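Local structure of pectate lyase (1GXN) at residues G18-N23 and I323-K328; Q44-G49 and G64-G69; P51-Y56 and T70-A75. The protein cleaves the pectic polysaccharide polygalacturonate by an eliminative lyase reaction, the chain here being the C-terminal lyase part of a longer protein that also has carbohydrate-binding modules. All blocks are in the same frame, centred on the assembly; numbering follows the deposited sequence. Where two conformers were deposited one is given.

How the contacts relate
Contact 1 brings the two ends of the chain together, so that the roughly 300 residues between its segments, contacts 2 and 3 among them, form one long excursion. It lies across the chain's centre from the other two: its centre is 34 Å from that of contact 2 and 25 Å from that of contact 3, with nearest atoms about 19 and 12 Å apart. Contacts 2 and 3 are neighbours, with centres 12 Å apart and touching through Gln45 NE2 and Pro51 CG at 3.7 Å. Their segments interleave along the chain, 44-49 and 51-56 meeting 64-69 and 70-75 in order, and strand 69-70 is shared, Gly69 belonging to contact 2 and Thr70 to contact 3.

Contact 1: G18-N23 and I323-K328; sequences GNPAAN and INFAQK
Asn19 OD1 receives two backbone N-H groups of the helix that starts beside it, while the rest of the residue lies against Phe325. The straighter bond comes from Ala22 N at 3.2 Å, tilted 35° from the carbonyl plane; Ala21 N is nearer at 2.8 Å, but its bond is bent and weak. With CG swung opposite the backbone N (chi1 179°), the amide reaches past the ring rim, and its plane stands 71° from that of the ring. ND2 passes 3.7 Å from Phe325 CE2 on its way to Ala224 O in helix 219-228, so both ends of the amide are held and its flip is fixed. Behind it, Asn19 CA sits over a ring face in a CH-pi contact, 3.8 Å from the Phe325 centroid. Gly18 O meets Phe325 CD1 at 3.4 Å, and Pro20 CD touches Phe325 CD2, the ring carbon on the other side of CG from CD1. Lys328, fully extended, carries NZ past Gly18 to a salt bridge with Asp17. Met227 of helix 219-228 also touches both Asn19 and Phe325. The arrangement is a side-chain N-cap of helix 20-28 resting on an aromatic residue of helix 318-329, a junction of the chain's first and last helices.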
loop_
_atom_site.group_PDB
_atom_site.type_symbol
_atom_site.label_atom_id
_atom_site.label_comp_id
_atom_site.label_asym_id
_atom_site.label_seq_id
_atom_site.Cartn_x
_atom_site.Cartn_y
_atom_site.Cartn_z
ATOM N N GLY A 18 -13.306 -5.006 -9.670
ATOM C CA GLY A 18 -13.041 -3.574 -9.672
ATOM C C GLY A 18 -12.304 -3.076 -8.427
ATOM O O GLY A 18 -11.920 -1.923 -8.357
ATOM N N ASN A 19 -12.084 -3.945 -7.448
ATOM C CA ASN A 19 -11.377 -3.534 -6.232
ATOM C C ASN A 19 -9.899 -3.262 -6.553
ATOM O O ASN A 19 -9.204 -4.140 -7.052
ATOM C CB ASN A 19 -11.527 -4.600 -5.141
ATOM C CG ASN A 19 -10.796 -4.231 -3.861
ATOM O OD1 ASN A 19 -9.573 -4.049 -3.858
ATOM N ND2 ASN A 19 -11.534 -4.125 -2.767
ATOM N N PRO A 20 -9.411 -2.045 -6.316
ATOM C CA PRO A 20 -8.021 -1.716 -6.681
ATOM C C PRO A 20 -6.940 -2.651 -6.116
ATOM O O PRO A 20 -5.952 -2.927 -6.791
ATOM C CB PRO A 20 -7.867 -0.284 -6.156
ATOM C CG PRO A 20 -9.281 0.271 -6.246
ATOM C CD PRO A 20 -10.139 -0.870 -5.792
ATOM N N ALA A 21 -7.119 -3.123 -4.888
ATOM C CA ALA A 21 -6.143 -4.039 -4.272
ATOM C C ALA A 21 -6.177 -5.409 -4.948
ATOM O O ALA A 21 -5.130 -6.005 -5.191
ATOM C CB ALA A 21 -6.391 -4.170 -2.769
ATOM N N ALA A 22 -7.372 -5.900 -5.261
ATOM C CA ALA A 22 -7.499 -7.168 -5.973
ATOM C C ALA A 22 -6.902 -7.085 -7.363
ATOM O O ALA A 22 -6.280 -8.032 -7.816
ATOM C CB ALA A 22 -8.961 -7.591 -6.060
ATOM N N ASN A 23 -7.119 -5.953 -8.037
ATOM C CA ASN A 23 -6.567 -5.724 -9.366
ATOM C C ASN A 23 -5.036 -5.725 -9.324
ATOM O O ASN A 23 -4.385 -6.308 -10.192
ATOM C CB ASN A 23 -7.090 -4.415 -9.975
ATOM C CG ASN A 23 -8.514 -4.530 -10.487
ATOM O OD1 ASN A 23 -9.041 -5.633 -10.662
ATOM N ND2 ASN A 23 -9.145 -3.386 -10.737
ATOM N N ILE A 323 -13.374 6.312 -5.611
ATOM C CA ILE A 323 -14.696 6.908 -5.713
ATOM C C ILE A 323 -15.555 6.120 -6.714
ATOM O O ILE A 323 -16.723 5.828 -6.436
ATOM C CB ILE A 323 -14.594 8.409 -6.093
ATOM C CG1 ILE A 323 -13.987 9.204 -4.926
ATOM C CG2 ILE A 323 -15.963 8.981 -6.454
ATOM C CD1 ILE A 323 -13.506 10.594 -5.324
ATOM N N ASN A 324 -14.984 5.774 -7.863
ATOM C CA ASN A 324 -15.723 4.977 -8.855
ATOM C C ASN A 324 -16.085 3.599 -8.308
ATOM O O ASN A 324 -17.187 3.102 -8.549
ATOM C CB ASN A 324 -14.944 4.856 -10.171
ATOM C CG ASN A 324 -15.012 6.120 -11.002
ATOM O OD1 ASN A 324 -15.927 6.928 -10.837
ATOM N ND2 ASN A 324 -14.053 6.291 -11.907
ATOM N N PHE A 325 -15.179 2.994 -7.549
ATOM C CA PHE A 325 -15.453 1.684 -6.964
ATOM C C PHE A 325 -16.546 1.782 -5.886
ATOM O O PHE A 325 -17.451 0.941 -5.830
ATOM C CB PHE A 325 -14.180 1.035 -6.421
ATOM C CG PHE A 325 -14.390 -0.362 -5.919
ATOM C CD1 PHE A 325 -14.911 -1.341 -6.757
ATOM C CD2 PHE A 325 -14.074 -0.700 -4.613
ATOM C CE1 PHE A 325 -15.123 -2.635 -6.291
ATOM C CE2 PHE A 325 -14.276 -1.996 -4.142
ATOM C CZ PHE A 325 -14.803 -2.957 -4.980
ATOM N N ALA A 326 -16.481 2.823 -5.058
ATOM C CA ALA A 326 -17.507 3.062 -4.046
ATOM C C ALA A 326 -18.869 3.264 -4.717
ATOM O O ALA A 326 -19.863 2.739 -4.254
ATOM C CB ALA A 326 -17.148 4.258 -3.199
ATOM N N GLN A 327 -18.903 3.975 -5.837
ATOM C CA GLN A 327 -20.167 4.178 -6.547
ATOM C C GLN A 327 -20.722 2.844 -7.041
ATOM O O GLN A 327 -21.925 2.589 -6.914
ATOM C CB GLN A 327 -19.975 5.153 -7.707
ATOM C CG GLN A 327 -21.283 5.737 -8.242
ATOM C CD GLN A 327 -22.066 4.775 -9.105
ATOM O OE1 GLN A 327 -21.493 3.954 -9.827
ATOM N NE2 GLN A 327 -23.394 4.872 -9.036
ATOM N N LYS A 328 -19.841 1.998 -7.579
ATOM C CA LYS A 328 -20.200 0.679 -8.098
ATOM C C LYS A 328 -20.918 -0.150 -7.032
ATOM O O LYS A 328 -21.946 -0.769 -7.316
ATOM C CB LYS A 328 -18.950 -0.061 -8.597
ATOM C CG LYS A 328 -19.201 -1.447 -9.195
ATOM C CD LYS A 328 -17.890 -2.109 -9.595
ATOM C CE LYS A 328 -18.090 -3.487 -10.197
ATOM N NZ LYS A 328 -16.931 -3.861 -11.039
#

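Contact 2: Q44-G49 and G64-G69; sequences QQNNGG and GGNESG
Gln45 is folded back on itself to lie against the glycine-rich segment 64-69. Its CB rests 3.6 Å from Gly65 O, and CG passes Glu67 O at 3.7 Å. A bend at chi2 (-60°) then turns CD alongside the Gly64-Gly65 backbone. At the tip the amide divides its work. OE1 accepts from Glu67 N at 3.0 Å, with the donor in the carbonyl plane and on a lone pair, whereas NE2 gives a weak bond to Gly64 O and a further one to Tyr43 O. Partners on both the oxygen and the nitrogen fix the flip of this buried amide. Next along, Asn46 N binds Gly65 O at 2.9 Å. Asn46 ND2 reaches Asn66 OD1 at 2.8 Å; the acceptor lies in the Asn46 amide plane, but the donor stands well above the plane of the Asn66 carbonyl. A water accepts from Asn47 N and donates weakly to Glu67 O. Beyond these polar links the backbones close together, Gly49 CA lying 4.1 Å from Gly69 CA. Residues 45-48 form a type I beta turn, closed by Gly48 N to Gln45 O and overlapped by an Asx turn in which Asn47 OD1 accepts from Gly49 N; segment 64-69 wraps the beta turn and the Asx turn overlapping it within the pectic acid lyase domain.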
loop_
_atom_site.group_PDB
_atom_site.type_symbol
_atom_site.label_atom_id
_atom_site.label_comp_id
_atom_site.label_asym_id
_atom_site.label_seq_id
_atom_site.Cartn_x
_atom_site.Cartn_y
_atom_site.Cartn_z
ATOM N N GLN A 44 15.792 -13.648 -3.055
ATOM C CA GLN A 44 15.101 -13.838 -1.775
ATOM C C GLN A 44 16.133 -14.033 -0.668
ATOM O O GLN A 44 17.061 -14.816 -0.817
ATOM C CB GLN A 44 14.138 -15.028 -1.831
ATOM C CG GLN A 44 13.231 -15.142 -0.602
ATOM C CD GLN A 44 12.233 -16.289 -0.692
ATOM O OE1 GLN A 44 12.521 -17.316 -1.314
ATOM N NE2 GLN A 44 11.055 -16.109 -0.068
ATOM N N GLN A 45 15.998 -13.272 0.414
ATOM C CA GLN A 45 16.859 -13.431 1.579
ATOM C C GLN A 45 16.455 -14.661 2.380
ATOM O O GLN A 45 15.360 -15.202 2.216
ATOM C CB GLN A 45 16.800 -12.193 2.479
ATOM C CG GLN A 45 17.097 -10.873 1.770
ATOM C CD GLN A 45 18.486 -10.839 1.157
ATOM O OE1 GLN A 45 19.458 -10.528 1.843
ATOM N NE2 GLN A 45 18.583 -11.174 -0.130
ATOM N N ASN A 46 17.327 -15.082 3.284
ATOM C CA ASN A 46 17.047 -16.261 4.102
ATOM C C ASN A 46 15.838 -16.123 5.024
ATOM O O ASN A 46 15.202 -17.130 5.333
ATOM C CB ASN A 46 18.310 -16.683 4.846
ATOM C CG ASN A 46 19.412 -17.167 3.884
ATOM O OD1 ASN A 46 19.130 -17.810 2.869
ATOM N ND2 ASN A 46 20.654 -16.833 4.190
ATOM N N ASN A 47 15.514 -14.893 5.427
ATOM C CA ASN A 47 14.332 -14.630 6.259
ATOM C C ASN A 47 12.993 -14.743 5.499
ATOM O O ASN A 47 11.930 -14.698 6.117
ATOM C CB ASN A 47 14.451 -13.271 6.992
ATOM C CG ASN A 47 14.592 -12.077 6.036
ATOM O OD1 ASN A 47 14.056 -12.074 4.931
ATOM N ND2 ASN A 47 15.321 -11.054 6.467
ATOM N N GLY A 48 13.068 -14.885 4.174
ATOM C CA GLY A 48 11.902 -15.035 3.317
ATOM C C GLY A 48 11.472 -13.768 2.568
ATOM O O GLY A 48 10.656 -13.827 1.662
ATOM N N GLY A 49 11.995 -12.622 2.979
ATOM C CA GLY A 49 11.712 -11.364 2.314
ATOM C C GLY A 49 12.719 -11.051 1.212
ATOM O O GLY A 49 13.802 -11.649 1.147
ATOM N N GLY A 64 21.035 -14.437 -3.059
ATOM C CA GLY A 64 20.396 -14.617 -1.768
ATOM C C GLY A 64 20.881 -13.573 -0.792
ATOM O O GLY A 64 21.075 -12.423 -1.175
ATOM N N GLY A 65 21.057 -13.964 0.468
ATOM C CA GLY A 65 21.605 -13.072 1.478
ATOM C C GLY A 65 20.955 -13.151 2.845
ATOM O O GLY A 65 19.950 -13.855 3.043
ATOM N N ASN A 66 21.513 -12.388 3.781
ATOM C CA ASN A 66 21.066 -12.373 5.176
ATOM C C ASN A 66 20.641 -10.989 5.659
ATOM O O ASN A 66 20.664 -10.717 6.858
ATOM C CB ASN A 66 22.177 -12.917 6.090
ATOM C CG ASN A 66 22.456 -14.384 5.847
ATOM O OD1 ASN A 66 21.665 -15.238 6.203
ATOM N ND2 ASN A 66 23.576 -14.674 5.214
ATOM N N GLU A 67 20.269 -10.112 4.731
ATOM C CA GLU A 67 19.829 -8.763 5.084
ATOM C C GLU A 67 18.333 -8.736 5.420
ATOM O O GLU A 67 17.608 -9.715 5.194
ATOM C CB GLU A 67 20.172 -7.791 3.946
ATOM C CG GLU A 67 21.678 -7.648 3.685
ATOM C CD GLU A 67 22.458 -6.954 4.793
ATOM O OE1 GLU A 67 23.697 -7.125 4.849
ATOM O OE2 GLU A 67 21.876 -6.224 5.617
ATOM N N SER A 68 17.866 -7.620 5.963
ATOM C CA SER A 68 16.436 -7.448 6.218
ATOM C C SER A 68 15.633 -7.537 4.922
ATOM O O SER A 68 16.086 -7.102 3.857
ATOM C CB SER A 68 16.152 -6.101 6.891
ATOM O OG SER A 68 16.646 -6.088 8.222
ATOM N N GLY A 69 14.442 -8.125 5.027
ATOM C CA GLY A 69 13.470 -8.064 3.962
ATOM C C GLY A 69 12.727 -6.737 4.026
ATOM O O GLY A 69 12.805 -6.026 5.021
HETATM O O HOH W 1 17.813 -12.972 5.799
#

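Contact 3: P51-Y56 and T70-A75; sequences PKNLDY and TIDNGA
Water links Asn53 to Asp72 and Asn73, whose polar groups make no direct bond across the contact. Asn53 OD1 and Asp72 OD2 stand 4.3 Å apart, and two waters each donate to both of them. One of these waters also accepts from Asn73 ND2 at 2.7 Å, so it joins three side chains at once. The remaining oxygen of Asp72, OD1, lies close to Asp134, which in turn takes a weak hydrogen bond from Asn73 N.

Direct contact is by van der Waals packing. The amide carbon of Asn53 presses on Asn73 CB at 3.5 Å, and the two amide planes are only 23° apart, although the side chains themselves run at a slant to each other. Asn53 gets there with CG wedged between its own backbone N and carbonyl carbon (chi1 62°). Elsewhere along the contact, the methyl CG2 of Thr70 meets Pro51 O at 3.6 Å, and Ala75 CB sits 3.8 Å from Lys52 O and close to Asn53 N, a buried donor that finds no partner in the model.

Hydrogen bonds within segment 70-75 shape the surface that receives Asn53. Thr70 OG1 accepts from Asp72 N at 3.0 Å and is also hydrogen-bonded to Gln118 O; Ala75 N binds Asp72 O at 2.9 Å. Asn73 and Gly74 both have left-handed backbone angles, which places them at the corners of a type I' beta turn. An ST turn thus runs into a type I' turn, linking strand 69-70 to helix 77-90 next to the loop 51-56, to which water joins it.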
loop_
_atom_site.group_PDB
_atom_site.type_symbol
_atom_site.label_atom_id
_atom_site.label_comp_id
_atom_site.label_asym_id
_atom_site.label_seq_id
_atom_site.Cartn_x
_atom_site.Cartn_y
_atom_site.Cartn_z
ATOM N N PRO A 51 15.161 -8.062 -0.564
ATOM C CA PRO A 51 16.001 -7.026 0.061
ATOM C C PRO A 51 15.773 -5.585 -0.392
ATOM O O PRO A 51 16.128 -4.631 0.331
ATOM C CB PRO A 51 17.411 -7.490 -0.318
ATOM C CG PRO A 51 17.241 -8.099 -1.642
ATOM C CD PRO A 51 15.927 -8.848 -1.551
ATOM N N LYS A 52 15.189 -5.447 -1.578
ATOM C CA LYS A 52 14.918 -4.162 -2.196
ATOM C C LYS A 52 14.009 -4.382 -3.390
ATOM O O LYS A 52 13.829 -5.512 -3.846
ATOM C CB LYS A 52 16.214 -3.460 -2.632
ATOM C CG LYS A 52 16.861 -3.973 -3.879
ATOM C CD LYS A 52 18.052 -3.101 -4.269
ATOM C CE LYS A 52 17.602 -1.888 -5.071
ATOM N NZ LYS A 52 18.687 -0.896 -5.298
ATOM N N ASN A 53 13.437 -3.299 -3.896
ATOM C CA ASN A 53 12.679 -3.369 -5.137
ATOM C C ASN A 53 13.611 -3.481 -6.339
ATOM O O ASN A 53 14.602 -2.743 -6.451
ATOM C CB ASN A 53 11.727 -2.172 -5.288
ATOM C CG ASN A 53 12.449 -0.841 -5.345
ATOM O OD1 ASN A 53 13.163 -0.465 -4.416
ATOM N ND2 ASN A 53 12.234 -0.102 -6.427
ATOM N N LEU A 54 13.312 -4.433 -7.215
ATOM C CA LEU A 54 14.166 -4.701 -8.363
ATOM C C LEU A 54 13.395 -4.827 -9.655
ATOM O O LEU A 54 12.265 -5.319 -9.695
ATOM C CB LEU A 54 14.986 -5.980 -8.162
ATOM C CG LEU A 54 16.115 -5.947 -7.139
ATOM C CD1 LEU A 54 16.865 -7.250 -7.193
ATOM C CD2 LEU A 54 17.069 -4.797 -7.408
ATOM N N ASP A 55 14.055 -4.398 -10.727
ATOM C CA ASP A 55 13.531 -4.549 -12.061
ATOM C C ASP A 55 14.055 -5.860 -12.653
ATOM O O ASP A 55 15.163 -5.897 -13.180
ATOM C CB ASP A 55 13.979 -3.372 -12.922
ATOM C CG ASP A 55 13.564 -3.531 -14.353
ATOM O OD1 ASP A 55 14.045 -2.751 -15.207
ATOM O OD2 ASP A 55 12.755 -4.422 -14.701
ATOM N N TYR A 56 13.258 -6.924 -12.571
ATOM C CA TYR A 56 13.702 -8.263 -12.986
ATOM C C TYR A 56 13.826 -8.435 -14.510
ATOM O O TYR A 56 14.297 -9.473 -14.973
ATOM C CB TYR A 56 12.815 -9.357 -12.365
ATOM C CG TYR A 56 12.908 -9.355 -10.851
ATOM C CD1 TYR A 56 14.073 -9.748 -10.201
ATOM C CD2 TYR A 56 11.851 -8.899 -10.073
ATOM C CE1 TYR A 56 14.167 -9.719 -8.809
ATOM C CE2 TYR A 56 11.934 -8.860 -8.684
ATOM C CZ TYR A 56 13.088 -9.277 -8.056
ATOM O OH TYR A 56 13.176 -9.227 -6.674
ATOM N N THR A 70 12.000 -6.417 2.964
ATOM C CA THR A 70 11.282 -5.151 2.890
ATOM C C THR A 70 10.026 -5.255 2.041
ATOM O O THR A 70 9.932 -6.097 1.128
ATOM C CB THR A 70 12.214 -4.024 2.365
ATOM O OG1 THR A 70 11.561 -2.746 2.441
ATOM C CG2 THR A 70 12.565 -4.193 0.886
ATOM N N ILE A 71 9.061 -4.388 2.360
ATOM C CA ILE A 71 7.878 -4.150 1.530
ATOM C C ILE A 71 7.930 -2.780 0.844
ATOM O O ILE A 71 6.942 -2.294 0.322
ATOM C CB ILE A 71 6.570 -4.366 2.341
ATOM C CG1 ILE A 71 6.453 -3.407 3.540
ATOM C CG2 ILE A 71 6.488 -5.842 2.759
ATOM C CD1 ILE A 71 5.136 -3.523 4.296
ATOM N N ASP A 72 9.113 -2.180 0.810
ATOM C CA ASP A 72 9.353 -0.930 0.083
ATOM C C ASP A 72 9.101 -1.139 -1.421
ATOM O O ASP A 72 9.573 -2.112 -2.019
ATOM C CB ASP A 72 10.799 -0.494 0.337
ATOM C CG ASP A 72 11.125 0.851 -0.247
ATOM O OD1 ASP A 72 10.209 1.697 -0.407
ATOM O OD2 ASP A 72 12.310 1.143 -0.543
ATOM N N ASN A 73 8.359 -0.211 -2.021
ATOM C CA ASN A 73 8.158 -0.169 -3.467
ATOM C C ASN A 73 7.751 -1.495 -4.083
ATOM O O ASN A 73 8.246 -1.885 -5.149
ATOM C CB ASN A 73 9.410 0.376 -4.160
ATOM C CG ASN A 73 9.209 1.767 -4.656
ATOM O OD1 ASN A 73 8.375 1.997 -5.537
ATOM N ND2 ASN A 73 9.954 2.712 -4.101
ATOM N N GLY A 74 6.849 -2.184 -3.404
ATOM C CA GLY A 74 6.274 -3.410 -3.938
ATOM C C GLY A 74 7.087 -4.667 -3.669
ATOM O O GLY A 74 6.674 -5.756 -4.062
ATOM N N ALA A 75 8.228 -4.541 -2.997
ATOM C CA ALA A 75 9.085 -5.696 -2.751
ATOM C C ALA A 75 8.393 -6.690 -1.830
ATOM O O ALA A 75 7.553 -6.309 -0.992
ATOM C CB ALA A 75 10.439 -5.263 -2.167
HETATM O O HOH W 2 14.242 -0.770 -1.367
HETATM O O HOH W 3 12.472 2.022 -3.291
#